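Local coordinates for succinoglycan biosynthesis protein (Bacillus cereus ATCC 14579, PDB 2QGM) that is of unproven function but belongs to the erythromycin esterase-like family and may take part in succinoglycan biosynthesis, at residues F109-D114 / E134-L139; N122-T127 / A147-M152; I310-I315 / Y336-S341; K399-K404 / T424-Q429. One frame throughout, in Å; residues are numbered along the deposited sequence.

Along the chain, contacts 1 and 2 interleave, because their segments alternate. Contact 3 follows, and contact 4 comes last. Contact 2 packs helix 115-127 on helix 143-157; contact 1 includes the loop that joins these two helices. Their centres lie about 13 Å apart; Phe109 and Leu136 of contact 1 pack on Met152 and Ile149 of contact 2. Contacts 3 and 4 form a second pair, with centres about 12 Å apart, joined through Lys312 to the short helix 426-429. Contacts 2 and 4, centres about 37 Å apart, lie on opposite sides of the chain's centre. Contacts 1 and 3 join loops to the large mixed sheet of this erythromycin esterase-like protein, through strands 108-111 and 336-344.

Contact 1 of 4, residues F109-D114 / E134-L139; sequences FAMEED and EFLKLL
The carboxylate of Glu113 meets the backbone of Leu136 and Lys137, and the two side chains Glu113 and Lys137 cross at about a right angle. Glu113 OE2 accepts from Lys137 N at 3.1 Å, with an N-H...O angle of 162°. The N-H comes to the syn side of the carboxylate, somewhat out of its plane. The other oxygen, OE1, turns back to its own chain and takes Asp114 N at 3.0 Å, from the anti side. Two backbone N-H groups thus hold the carboxylate, one on each oxygen. The Glu113 chain bends at chi2 (56°), and its acid group reaches the loop. Lys137 lays its CG 3.2 Å from Glu113 OE1, but its ammonium leads away. Its NZ stays 5.8 Å from Glu113 OE1, so the contact does not rest on a salt bridge.

The site is the C-terminal end of strand 108-111 in the large mixed sheet. Here the chain turns a corner, with Glu112 at the centre of an inverse gamma turn, before helix 115-127. The facing loop leads from that helix to helix 143-157.

Beside the polar part, Met111 SE (selenomethionine) touches Leu136 CD2 at 4.3 Å. A water donates to Glu113 OE2 and, weakly, to Lys137 O. Asp114 turns its OD1 to another partner, the backbone N of Lys173.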
loop_
_atom_site.group_PDB
_atom_site.type_symbol
_atom_site.label_atom_id
_atom_site.label_comp_id
_atom_site.label_asym_id
_atom_site.label_seq_id
_atom_site.Cartn_x
_atom_site.Cartn_y
_atom_site.Cartn_z
ATOM N N PHE A 109 -0.093 7.101 7.735
ATOM C CA PHE A 109 0.408 6.654 6.449
ATOM C C PHE A 109 0.794 5.183 6.586
ATOM O O PHE A 109 1.845 4.858 7.151
ATOM C CB PHE A 109 1.617 7.489 6.028
ATOM C CG PHE A 109 2.142 7.142 4.667
ATOM C CD1 PHE A 109 1.451 7.523 3.517
ATOM C CD2 PHE A 109 3.307 6.383 4.533
ATOM C CE1 PHE A 109 1.910 7.151 2.248
ATOM C CE2 PHE A 109 3.770 6.008 3.273
ATOM C CZ PHE A 109 3.073 6.388 2.129
ATOM N N ALA A 110 -0.068 4.303 6.078
ATOM C CA ALA A 110 0.151 2.851 6.140
ATOM C C ALA A 110 0.665 2.372 4.790
ATOM O O ALA A 110 -0.062 2.397 3.792
ATOM C CB ALA A 110 -1.161 2.138 6.501
HETATM N N MSE A 111 1.919 1.929 4.764
HETATM C CA MSE A 111 2.554 1.505 3.513
HETATM C C MSE A 111 2.775 0.003 3.412
HETATM O O MSE A 111 2.928 -0.677 4.419
HETATM C CB MSE A 111 3.904 2.226 3.365
HETATM C CG MSE A 111 4.623 1.979 2.043
HETATM SE SE MSE A 111 6.368 2.814 1.961
HETATM C CE MSE A 111 6.094 3.968 0.463
ATOM N N GLU A 112 2.797 -0.491 2.177
ATOM C CA GLU A 112 3.038 -1.897 1.893
ATOM C C GLU A 112 4.550 -2.049 2.031
ATOM O O GLU A 112 5.295 -2.049 1.047
ATOM C CB GLU A 112 2.585 -2.235 0.463
ATOM C CG GLU A 112 2.694 -3.719 0.092
ATOM C CD GLU A 112 2.407 -4.001 -1.379
ATOM O OE1 GLU A 112 1.893 -3.109 -2.091
ATOM O OE2 GLU A 112 2.692 -5.136 -1.817
ATOM N N GLU A 113 4.989 -2.137 3.281
ATOM C CA GLU A 113 6.398 -2.281 3.646
ATOM C C GLU A 113 6.341 -3.049 4.965
ATOM O O GLU A 113 5.367 -2.938 5.708
ATOM C CB GLU A 113 7.029 -0.895 3.840
ATOM C CG GLU A 113 8.484 -0.889 4.331
ATOM C CD GLU A 113 9.412 -1.686 3.439
ATOM O OE1 GLU A 113 9.731 -2.851 3.775
ATOM O OE2 GLU A 113 9.829 -1.148 2.395
ATOM N N ASP A 114 7.369 -3.838 5.248
ATOM C CA ASP A 114 7.366 -4.644 6.460
ATOM C C ASP A 114 7.251 -3.866 7.766
ATOM O O ASP A 114 7.809 -2.776 7.924
ATOM C CB ASP A 114 8.590 -5.563 6.501
ATOM C CG ASP A 114 8.634 -6.533 5.321
ATOM O OD1 ASP A 114 7.558 -6.859 4.769
ATOM O OD2 ASP A 114 9.743 -6.981 4.954
ATOM N N GLU A 134 17.842 2.749 3.963
ATOM C CA GLU A 134 18.090 1.449 4.575
ATOM C C GLU A 134 16.829 0.751 5.079
ATOM O O GLU A 134 16.866 -0.443 5.372
ATOM C CB GLU A 134 19.090 1.617 5.729
ATOM C CG GLU A 134 20.509 1.951 5.283
ATOM C CD GLU A 134 21.404 2.387 6.430
ATOM O OE1 GLU A 134 21.224 1.879 7.554
ATOM O OE2 GLU A 134 22.300 3.228 6.200
ATOM N N PHE A 135 15.716 1.478 5.167
ATOM C CA PHE A 135 14.477 0.873 5.666
ATOM C C PHE A 135 13.460 0.502 4.590
ATOM O O PHE A 135 12.427 -0.092 4.891
ATOM C CB PHE A 135 13.787 1.806 6.670
ATOM C CG PHE A 135 14.718 2.449 7.659
ATOM C CD1 PHE A 135 15.719 1.712 8.297
ATOM C CD2 PHE A 135 14.558 3.790 7.992
ATOM C CE1 PHE A 135 16.546 2.310 9.251
ATOM C CE2 PHE A 135 15.375 4.395 8.941
ATOM C CZ PHE A 135 16.374 3.661 9.578
ATOM N N LEU A 136 13.749 0.857 3.344
ATOM C CA LEU A 136 12.853 0.559 2.229
ATOM C C LEU A 136 13.413 -0.604 1.414
ATOM O O LEU A 136 14.526 -0.523 0.895
ATOM C CB LEU A 136 12.707 1.792 1.340
ATOM C CG LEU A 136 12.143 3.038 2.027
ATOM C CD1 LEU A 136 12.389 4.259 1.164
ATOM C CD2 LEU A 136 10.656 2.843 2.300
ATOM N N LYS A 137 12.651 -1.686 1.300
ATOM C CA LYS A 137 13.124 -2.839 0.550
ATOM C C LYS A 137 13.167 -2.544 -0.947
ATOM O O LYS A 137 12.341 -1.794 -1.462
ATOM C CB LYS A 137 12.251 -4.047 0.857
ATOM C CG LYS A 137 12.202 -4.396 2.348
ATOM C CD LYS A 137 13.594 -4.596 2.975
ATOM C CE LYS A 137 14.165 -3.313 3.566
ATOM N NZ LYS A 137 15.426 -3.555 4.326
ATOM N N LEU A 138 14.133 -3.148 -1.636
ATOM C CA LEU A 138 14.352 -2.910 -3.062
ATOM C C LEU A 138 13.175 -2.540 -3.949
ATOM O O LEU A 138 12.077 -3.080 -3.845
ATOM C CB LEU A 138 15.129 -4.069 -3.682
ATOM C CG LEU A 138 16.650 -3.932 -3.522
ATOM C CD1 LEU A 138 17.351 -5.079 -4.231
ATOM C CD2 LEU A 138 17.104 -2.595 -4.097
ATOM N N LEU A 139 13.459 -1.609 -4.846
ATOM C CA LEU A 139 12.514 -1.035 -5.787
ATOM C C LEU A 139 11.922 0.177 -5.094
ATOM O O LEU A 139 11.608 1.161 -5.743
ATOM C CB LEU A 139 11.403 -2.012 -6.226
ATOM C CG LEU A 139 11.744 -3.212 -7.130
ATOM C CD1 LEU A 139 10.536 -3.522 -8.005
ATOM C CD2 LEU A 139 12.940 -2.914 -8.029
HETATM O O HOH W 1 9.330 -2.668 -0.408
#

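Contact 2 of 4, residues N122-T127 / A147-M152; sequences NEYIQT and AMIEWM
This is a buried apolar contact between two helices, 115-127 and 143-157, which pack beside strands 108-111 and 166-171. The axes of the short segments approach to 9.0 Å, at 48° between their N-to-C directions. Tyr124 and Ile125 project from one helix towards Ile149 and Met152 of the other.

Tyr124 and Ile149 cross at about a right angle. The CG2 methyl of Ile149 sits obliquely by the ring, 3.7 Å from Tyr124 CD2. The ring reaches across because its CG is anti to the backbone N (chi1 -180°). Its hydroxyl continues past Ile149 and is hydrogen-bonded to Lys153 NZ.

Ile125 works through one branch. Its CG2 lies 4.0 Å from Ile149 CG2 and 3.9 Å from Met152 CB, so this one methyl touches both residues. The selenomethionine end of Met152 leads off instead, to Val97 of helix 87-104 and to Phe109 of the sheet. Glu150 touches with its CG, 4.2 Å from Tyr124 OH. No hydrogen bond joins the two segments.

The arrangement is that of two neighbouring helices packed on each other and against the same side strands of a sheet, as in alpha/beta folds.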
loop_
_atom_site.group_PDB
_atom_site.type_symbol
_atom_site.label_atom_id
_atom_site.label_comp_id
_atom_site.label_asym_id
_atom_site.label_seq_id
_atom_site.Cartn_x
_atom_site.Cartn_y
_atom_site.Cartn_z
ATOM N N ASN A 122 9.070 5.283 10.927
ATOM C CA ASN A 122 8.280 6.155 11.780
ATOM C C ASN A 122 9.228 6.911 12.696
ATOM O O ASN A 122 9.061 8.103 12.918
ATOM C CB ASN A 122 7.247 5.376 12.602
ATOM C CG ASN A 122 6.143 6.273 13.137
ATOM O OD1 ASN A 122 5.830 7.306 12.540
ATOM N ND2 ASN A 122 5.537 5.879 14.253
ATOM N N GLU A 123 10.246 6.229 13.211
ATOM C CA GLU A 123 11.207 6.896 14.082
ATOM C C GLU A 123 11.898 7.998 13.286
ATOM O O GLU A 123 12.161 9.079 13.812
ATOM C CB GLU A 123 12.247 5.903 14.606
ATOM C CG GLU A 123 13.194 6.505 15.632
ATOM C CD GLU A 123 14.171 5.490 16.195
ATOM O OE1 GLU A 123 13.734 4.364 16.512
ATOM O OE2 GLU A 123 15.375 5.815 16.317
ATOM N N TYR A 124 12.182 7.725 12.015
ATOM C CA TYR A 124 12.822 8.716 11.157
ATOM C C TYR A 124 11.965 9.970 10.995
ATOM O O TYR A 124 12.462 11.097 11.134
ATOM C CB TYR A 124 13.096 8.157 9.760
ATOM C CG TYR A 124 13.765 9.185 8.870
ATOM C CD1 TYR A 124 15.102 9.509 9.046
ATOM C CD2 TYR A 124 13.036 9.902 7.921
ATOM C CE1 TYR A 124 15.706 10.516 8.306
ATOM C CE2 TYR A 124 13.630 10.924 7.175
ATOM C CZ TYR A 124 14.973 11.223 7.376
ATOM O OH TYR A 124 15.601 12.218 6.655
ATOM N N ILE A 125 10.685 9.784 10.679
ATOM C CA ILE A 125 9.815 10.940 10.481
ATOM C C ILE A 125 9.404 11.636 11.782
ATOM O O ILE A 125 8.830 12.720 11.737
ATOM C CB ILE A 125 8.548 10.581 9.639
ATOM C CG1 ILE A 125 7.621 9.639 10.403
ATOM C CG2 ILE A 125 8.971 9.943 8.321
ATOM C CD1 ILE A 125 6.218 9.596 9.801
ATOM N N GLN A 126 9.701 11.031 12.930
ATOM C CA GLN A 126 9.372 11.655 14.215
ATOM C C GLN A 126 10.587 12.392 14.787
ATOM O O GLN A 126 10.450 13.480 15.336
ATOM C CB GLN A 126 8.921 10.619 15.254
ATOM C CG GLN A 126 7.777 9.730 14.822
ATOM C CD GLN A 126 6.476 10.471 14.592
ATOM O OE1 GLN A 126 5.591 9.969 13.900
ATOM N NE2 GLN A 126 6.340 11.657 15.180
ATOM N N THR A 127 11.774 11.803 14.636
ATOM C CA THR A 127 12.990 12.384 15.197
ATOM C C THR A 127 14.116 12.712 14.220
ATOM O O THR A 127 15.061 13.415 14.581
ATOM C CB THR A 127 13.565 11.461 16.283
ATOM O OG1 THR A 127 13.963 10.217 15.697
ATOM C CG2 THR A 127 12.517 11.193 17.351
ATOM N N ALA A 147 12.023 11.245 -1.194
ATOM C CA ALA A 147 11.690 12.665 -1.146
ATOM C C ALA A 147 10.417 12.851 -0.328
ATOM O O ALA A 147 10.289 13.825 0.407
ATOM C CB ALA A 147 11.492 13.215 -2.553
HETATM N N MSE A 148 9.484 11.910 -0.445
HETATM C CA MSE A 148 8.233 11.991 0.308
HETATM C C MSE A 148 8.496 11.754 1.787
HETATM O O MSE A 148 7.970 12.469 2.631
HETATM C CB MSE A 148 7.216 10.971 -0.210
HETATM C CG MSE A 148 5.939 10.853 0.621
HETATM SE SE MSE A 148 4.774 9.512 -0.107
HETATM C CE MSE A 148 5.832 7.939 0.250
ATOM N N ILE A 149 9.324 10.760 2.098
ATOM C CA ILE A 149 9.634 10.462 3.481
ATOM C C ILE A 149 10.281 11.675 4.150
ATOM O O ILE A 149 10.012 11.969 5.313
ATOM C CB ILE A 149 10.557 9.232 3.572
ATOM C CG1 ILE A 149 9.828 8.020 2.991
ATOM C CG2 ILE A 149 10.988 8.994 5.016
ATOM C CD1 ILE A 149 10.648 6.755 2.919
ATOM N N GLU A 150 11.117 12.392 3.409
ATOM C CA GLU A 150 11.756 13.577 3.962
ATOM C C GLU A 150 10.716 14.662 4.239
ATOM O O GLU A 150 10.779 15.338 5.263
ATOM C CB GLU A 150 12.833 14.089 3.012
ATOM C CG GLU A 150 13.987 13.110 2.881
ATOM C CD GLU A 150 15.017 13.567 1.882
ATOM O OE1 GLU A 150 14.612 13.972 0.772
ATOM O OE2 GLU A 150 16.224 13.516 2.199
ATOM N N TRP A 151 9.755 14.817 3.335
ATOM C CA TRP A 151 8.701 15.802 3.547
ATOM C C TRP A 151 7.921 15.466 4.817
ATOM O O TRP A 151 7.560 16.344 5.601
ATOM C CB TRP A 151 7.727 15.836 2.369
ATOM C CG TRP A 151 6.497 16.609 2.712
ATOM C CD1 TRP A 151 6.395 17.958 2.852
ATOM C CD2 TRP A 151 5.226 16.066 3.103
ATOM N NE1 TRP A 151 5.146 18.295 3.315
ATOM C CE2 TRP A 151 4.408 17.152 3.477
ATOM C CE3 TRP A 151 4.703 14.768 3.176
ATOM C CZ2 TRP A 151 3.094 16.981 3.924
ATOM C CZ3 TRP A 151 3.392 14.600 3.622
ATOM C CH2 TRP A 151 2.608 15.702 3.989
HETATM N N MSE A 152 7.645 14.183 5.016
HETATM C CA MSE A 152 6.906 13.751 6.202
HETATM C C MSE A 152 7.661 14.166 7.469
HETATM O O MSE A 152 7.063 14.636 8.444
HETATM C CB MSE A 152 6.708 12.231 6.177
HETATM C CG MSE A 152 5.826 11.747 5.036
HETATM SE SE MSE A 152 5.497 9.854 5.111
HETATM C CE MSE A 152 4.022 9.797 3.850
#

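Contact 3 of 4, residues I310-I315 / Y336-S341; sequences IAKGII and YVTIGS
One hydrogen bond joins Ile310 to Tyr336. The phenol OH donates to the carbonyl O of Ile310 at 2.7 Å. It arrives in the carbonyl plane, on a lone pair, with a C=O...O angle of 118°. The carbonyl oxygen in turn lies at the edge of the ring, near the ring plane. Ile310 is the last residue of helix 307-310, so the bond uses a carbonyl at the end of the helix. A trans chi1 (173°) carries the ring of Tyr336 out from the strand to this carbonyl.

The rest is close packing. The same oxygen lies 3.1 Å from Thr338 CG2, so Tyr336 and Thr338 both crowd it. Ile310 also sends its CD1 along the strand. That methyl is 4.2 Å from Thr338 CB and 4.0 Å from Ile339 O, and it comes near Gly340 CA, where no side chain intervenes.

Lys312 passes obliquely over Thr338, with its CG 3.7 Å from Thr338 OG1. The polar end carries on to other partners. Its NZ makes a salt bridge with Asp431 and a hydrogen bond to Leu427 O.

Strand 336-344 lies inside the large mixed sheet, between strands 76-79 and 432-439. The segment 310-315 leaves helix 307-310 and passes by one face of that strand, the face bearing Tyr336 and Thr338, with helix 426-429 close by.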
loop_
_atom_site.group_PDB
_atom_site.type_symbol
_atom_site.label_atom_id
_atom_site.label_comp_id
_atom_site.label_asym_id
_atom_site.label_seq_id
_atom_site.Cartn_x
_atom_site.Cartn_y
_atom_site.Cartn_z
ATOM N N ILE A 310 -4.953 -2.616 -3.005
ATOM C CA ILE A 310 -5.966 -1.650 -2.597
ATOM C C ILE A 310 -7.316 -1.828 -3.295
ATOM O O ILE A 310 -8.333 -1.312 -2.827
ATOM C CB ILE A 310 -5.470 -0.183 -2.796
ATOM C CG1 ILE A 310 -5.224 0.116 -4.270
ATOM C CG2 ILE A 310 -4.204 0.046 -1.980
ATOM C CD1 ILE A 310 -6.415 0.746 -4.978
ATOM N N ALA A 311 -7.328 -2.580 -4.396
ATOM C CA ALA A 311 -8.547 -2.818 -5.180
ATOM C C ALA A 311 -9.707 -3.446 -4.417
ATOM O O ALA A 311 -9.515 -4.230 -3.491
ATOM C CB ALA A 311 -8.214 -3.688 -6.393
ATOM N N LYS A 312 -10.917 -3.100 -4.836
ATOM C CA LYS A 312 -12.119 -3.622 -4.216
ATOM C C LYS A 312 -12.327 -5.091 -4.574
ATOM O O LYS A 312 -12.969 -5.837 -3.827
ATOM C CB LYS A 312 -13.334 -2.812 -4.670
ATOM C CG LYS A 312 -13.266 -1.353 -4.268
ATOM C CD LYS A 312 -14.476 -0.577 -4.751
ATOM C CE LYS A 312 -14.433 -0.329 -6.253
ATOM N NZ LYS A 312 -15.599 0.492 -6.707
ATOM N N GLY A 313 -11.781 -5.502 -5.715
ATOM C CA GLY A 313 -11.940 -6.878 -6.154
ATOM C C GLY A 313 -10.668 -7.595 -6.556
ATOM O O GLY A 313 -9.570 -7.222 -6.145
ATOM N N ILE A 314 -10.823 -8.630 -7.378
ATOM C CA ILE A 314 -9.696 -9.435 -7.837
ATOM C C ILE A 314 -9.272 -9.154 -9.273
ATOM O O ILE A 314 -10.064 -9.285 -10.205
ATOM C CB ILE A 314 -10.018 -10.934 -7.743
ATOM C CG1 ILE A 314 -11.507 -11.152 -8.030
ATOM C CG2 ILE A 314 -9.610 -11.470 -6.376
ATOM C CD1 ILE A 314 -11.891 -12.591 -8.360
ATOM N N ILE A 315 -8.006 -8.797 -9.442
ATOM C CA ILE A 315 -7.463 -8.526 -10.759
ATOM C C ILE A 315 -6.696 -9.749 -11.251
ATOM O O ILE A 315 -6.955 -10.257 -12.341
ATOM C CB ILE A 315 -6.526 -7.307 -10.724
ATOM C CG1 ILE A 315 -7.303 -6.074 -10.279
ATOM C CG2 ILE A 315 -5.919 -7.075 -12.094
ATOM C CD1 ILE A 315 -6.462 -4.820 -10.220
ATOM N N TYR A 336 -14.287 3.545 3.030
ATOM C CA TYR A 336 -13.026 3.210 2.362
ATOM C C TYR A 336 -13.160 3.559 0.885
ATOM O O TYR A 336 -13.956 2.960 0.162
ATOM C CB TYR A 336 -12.691 1.719 2.502
ATOM C CG TYR A 336 -11.488 1.279 1.681
ATOM C CD1 TYR A 336 -10.243 1.879 1.858
ATOM C CD2 TYR A 336 -11.589 0.248 0.750
ATOM C CE1 TYR A 336 -9.127 1.463 1.134
ATOM C CE2 TYR A 336 -10.476 -0.180 0.021
ATOM C CZ TYR A 336 -9.244 0.437 0.222
ATOM O OH TYR A 336 -8.129 0.031 -0.477
ATOM N N VAL A 337 -12.390 4.546 0.444
ATOM C CA VAL A 337 -12.415 4.969 -0.950
ATOM C C VAL A 337 -11.135 4.474 -1.617
ATOM O O VAL A 337 -10.050 4.571 -1.043
ATOM C CB VAL A 337 -12.490 6.512 -1.074
ATOM C CG1 VAL A 337 -12.229 6.930 -2.507
ATOM C CG2 VAL A 337 -13.869 7.006 -0.641
ATOM N N THR A 338 -11.272 3.934 -2.824
ATOM C CA THR A 338 -10.133 3.414 -3.573
ATOM C C THR A 338 -9.780 4.248 -4.783
ATOM O O THR A 338 -10.633 4.535 -5.619
ATOM C CB THR A 338 -10.382 1.977 -4.079
ATOM O OG1 THR A 338 -11.658 1.907 -4.730
ATOM C CG2 THR A 338 -10.338 0.997 -2.935
ATOM N N ILE A 339 -8.507 4.621 -4.874
ATOM C CA ILE A 339 -7.999 5.411 -5.989
ATOM C C ILE A 339 -6.927 4.593 -6.695
ATOM O O ILE A 339 -5.799 4.491 -6.209
ATOM C CB ILE A 339 -7.360 6.718 -5.494
ATOM C CG1 ILE A 339 -8.365 7.466 -4.621
ATOM C CG2 ILE A 339 -6.902 7.566 -6.686
ATOM C CD1 ILE A 339 -7.827 8.733 -4.006
ATOM N N GLY A 340 -7.283 4.016 -7.838
ATOM C CA GLY A 340 -6.343 3.210 -8.598
ATOM C C GLY A 340 -5.428 4.037 -9.487
ATOM O O GLY A 340 -5.740 5.179 -9.829
ATOM N N SER A 341 -4.300 3.447 -9.865
ATOM C CA SER A 341 -3.314 4.104 -10.717
ATOM C C SER A 341 -3.293 3.487 -12.108
ATOM O O SER A 341 -3.212 2.266 -12.249
ATOM C CB SER A 341 -1.922 3.971 -10.097
ATOM O OG SER A 341 -0.899 4.249 -11.042
#

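Contact 4 of 4, residues K399-K404 / T424-Q429; sequences KWVKAK and TSLLEQ
The backbone of 399-404 leaves the end of helix 395-402 and runs past the start of helix 426-429, with Val401 and Leu426 CA atoms 5.0 Å apart. Val401 O is the centre of the contact. It accepts from Ser425 OG at 2.8 Å, in the carbonyl plane and on a lone pair. It also accepts from Leu427 N at 3.1 Å, a nearly straight bond (174°) whose donor lies above that plane. One carbonyl at the C-terminal end of helix 395-402 thus receives two bonds from the other segment. Ala403 O and Ser425 N are buried here without a hydrogen-bond partner.

Ser425 is the N-cap of helix 426-429, and its OG also accepts from Glu428 N. This hydroxyl therefore caps one helix while donating to the end of another. Strand 421-425 leads into this helix and pairs with 404-408 as a small two-stranded antiparallel sheet.

Around this polar centre sit apolar groups. Val401 crosses Leu426 and Leu427: its CG1 meets Leu426 CD2, and its CG2 meets Leu427 CB, both at 4.1 Å. Trp400 CZ3 reaches the same Leu426 methyl at 4.3 Å, and its ring also stacks edge-to-face with Phe374.

Lys402 lies alongside Leu427, pointing the same way, with its CG 3.8 Å from Leu427 CD2. Lys404 crosses Glu428 and makes a salt bridge, NZ to OE1, at 3.4 Å. Its chain runs extended and then bends at the last torsion (chi4 -55°), which brings the ammonium to the carboxylate.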
loop_
_atom_site.group_PDB
_atom_site.type_symbol
_atom_site.label_atom_id
_atom_site.label_comp_id
_atom_site.label_asym_id
_atom_site.label_seq_id
_atom_site.Cartn_x
_atom_site.Cartn_y
_atom_site.Cartn_z
ATOM N N LYS A 399 -20.807 3.145 -19.100
ATOM C CA LYS A 399 -20.969 1.796 -19.619
ATOM C C LYS A 399 -19.583 1.176 -19.777
ATOM O O LYS A 399 -19.388 -0.024 -19.573
ATOM C CB LYS A 399 -21.686 1.860 -20.971
ATOM C CG LYS A 399 -22.290 0.553 -21.442
ATOM C CD LYS A 399 -23.037 0.762 -22.755
ATOM C CE LYS A 399 -23.672 -0.528 -23.237
ATOM N NZ LYS A 399 -22.647 -1.591 -23.427
ATOM N N TRP A 400 -18.621 2.025 -20.118
ATOM C CA TRP A 400 -17.241 1.611 -20.325
ATOM C C TRP A 400 -16.549 1.071 -19.068
ATOM O O TRP A 400 -15.980 -0.020 -19.100
ATOM C CB TRP A 400 -16.447 2.785 -20.899
ATOM C CG TRP A 400 -14.973 2.546 -21.062
ATOM C CD1 TRP A 400 -14.365 1.725 -21.968
ATOM C CD2 TRP A 400 -13.922 3.162 -20.309
ATOM N NE1 TRP A 400 -12.999 1.792 -21.826
ATOM C CE2 TRP A 400 -12.702 2.669 -20.812
ATOM C CE3 TRP A 400 -13.894 4.087 -19.255
ATOM C CZ2 TRP A 400 -11.462 3.068 -20.297
ATOM C CZ3 TRP A 400 -12.656 4.483 -18.744
ATOM C CH2 TRP A 400 -11.465 3.972 -19.266
ATOM N N VAL A 401 -16.592 1.818 -17.967
ATOM C CA VAL A 401 -15.933 1.365 -16.736
ATOM C C VAL A 401 -16.575 0.127 -16.115
ATOM O O VAL A 401 -15.922 -0.609 -15.374
ATOM C CB VAL A 401 -15.905 2.467 -15.659
ATOM C CG1 VAL A 401 -15.041 3.630 -16.121
ATOM C CG2 VAL A 401 -17.312 2.932 -15.361
ATOM N N LYS A 402 -17.853 -0.092 -16.416
ATOM C CA LYS A 402 -18.586 -1.239 -15.887
ATOM C C LYS A 402 -18.409 -2.489 -16.745
ATOM O O LYS A 402 -18.758 -3.597 -16.331
ATOM C CB LYS A 402 -20.080 -0.910 -15.775
ATOM C CG LYS A 402 -20.427 0.062 -14.650
ATOM C CD LYS A 402 -21.908 0.400 -14.651
ATOM C CE LYS A 402 -22.282 1.283 -13.468
ATOM N NZ LYS A 402 -22.125 0.569 -12.167
ATOM N N ALA A 403 -17.873 -2.307 -17.945
ATOM C CA ALA A 403 -17.647 -3.417 -18.862
ATOM C C ALA A 403 -16.332 -4.117 -18.540
ATOM O O ALA A 403 -15.481 -3.565 -17.844
ATOM C CB ALA A 403 -17.628 -2.899 -20.299
ATOM N N LYS A 404 -16.168 -5.340 -19.037
ATOM C CA LYS A 404 -14.937 -6.084 -18.800
ATOM C C LYS A 404 -13.963 -5.887 -19.951
ATOM O O LYS A 404 -14.293 -6.141 -21.113
ATOM C CB LYS A 404 -15.224 -7.578 -18.619
ATOM C CG LYS A 404 -15.922 -7.937 -17.314
ATOM C CD LYS A 404 -15.890 -9.444 -17.081
ATOM C CE LYS A 404 -16.644 -9.837 -15.818
ATOM N NZ LYS A 404 -16.154 -9.103 -14.618
ATOM N N THR A 424 -11.127 -7.580 -16.528
ATOM C CA THR A 424 -11.940 -7.185 -15.388
ATOM C C THR A 424 -12.632 -5.851 -15.666
ATOM O O THR A 424 -12.484 -5.279 -16.745
ATOM C CB THR A 424 -11.067 -7.048 -14.112
ATOM O OG1 THR A 424 -11.900 -6.753 -12.985
ATOM C CG2 THR A 424 -10.047 -5.932 -14.287
ATOM N N SER A 425 -13.386 -5.370 -14.684
ATOM C CA SER A 425 -14.091 -4.100 -14.798
ATOM C C SER A 425 -13.342 -3.056 -13.992
ATOM O O SER A 425 -12.918 -3.325 -12.865
ATOM C CB SER A 425 -15.519 -4.241 -14.271
ATOM O OG SER A 425 -16.039 -3.000 -13.841
ATOM N N LEU A 426 -13.184 -1.863 -14.555
ATOM C CA LEU A 426 -12.463 -0.801 -13.855
ATOM C C LEU A 426 -13.186 -0.333 -12.592
ATOM O O LEU A 426 -12.561 -0.216 -11.543
ATOM C CB LEU A 426 -12.216 0.379 -14.796
ATOM C CG LEU A 426 -11.134 1.351 -14.310
ATOM C CD1 LEU A 426 -9.750 0.693 -14.359
ATOM C CD2 LEU A 426 -11.167 2.596 -15.184
ATOM N N LEU A 427 -14.490 -0.069 -12.691
ATOM C CA LEU A 427 -15.271 0.373 -11.533
ATOM C C LEU A 427 -15.293 -0.714 -10.453
ATOM O O LEU A 427 -15.337 -0.424 -9.258
ATOM C CB LEU A 427 -16.708 0.698 -11.945
ATOM C CG LEU A 427 -17.649 0.985 -10.773
ATOM C CD1 LEU A 427 -17.202 2.255 -10.036
ATOM C CD2 LEU A 427 -19.072 1.131 -11.283
ATOM N N GLU A 428 -15.272 -1.966 -10.896
ATOM C CA GLU A 428 -15.279 -3.117 -10.003
ATOM C C GLU A 428 -14.085 -3.055 -9.058
ATOM O O GLU A 428 -14.173 -3.451 -7.893
ATOM C CB GLU A 428 -15.207 -4.397 -10.846
ATOM C CG GLU A 428 -15.293 -5.702 -10.076
ATOM C CD GLU A 428 -15.106 -6.912 -10.980
ATOM O OE1 GLU A 428 -15.699 -6.932 -12.079
ATOM O OE2 GLU A 428 -14.374 -7.848 -10.591
ATOM N N GLN A 429 -12.971 -2.545 -9.575
ATOM C CA GLN A 429 -11.734 -2.455 -8.814
ATOM C C GLN A 429 -11.480 -1.112 -8.145
ATOM O O GLN A 429 -11.033 -1.067 -6.999
ATOM C CB GLN A 429 -10.546 -2.767 -9.735
ATOM C CG GLN A 429 -10.730 -4.035 -10.549
ATOM C CD GLN A 429 -10.828 -5.255 -9.678
ATOM O OE1 GLN A 429 -11.181 -6.347 -10.150
ATOM N NE2 GLN A 429 -10.509 -5.095 -8.402
#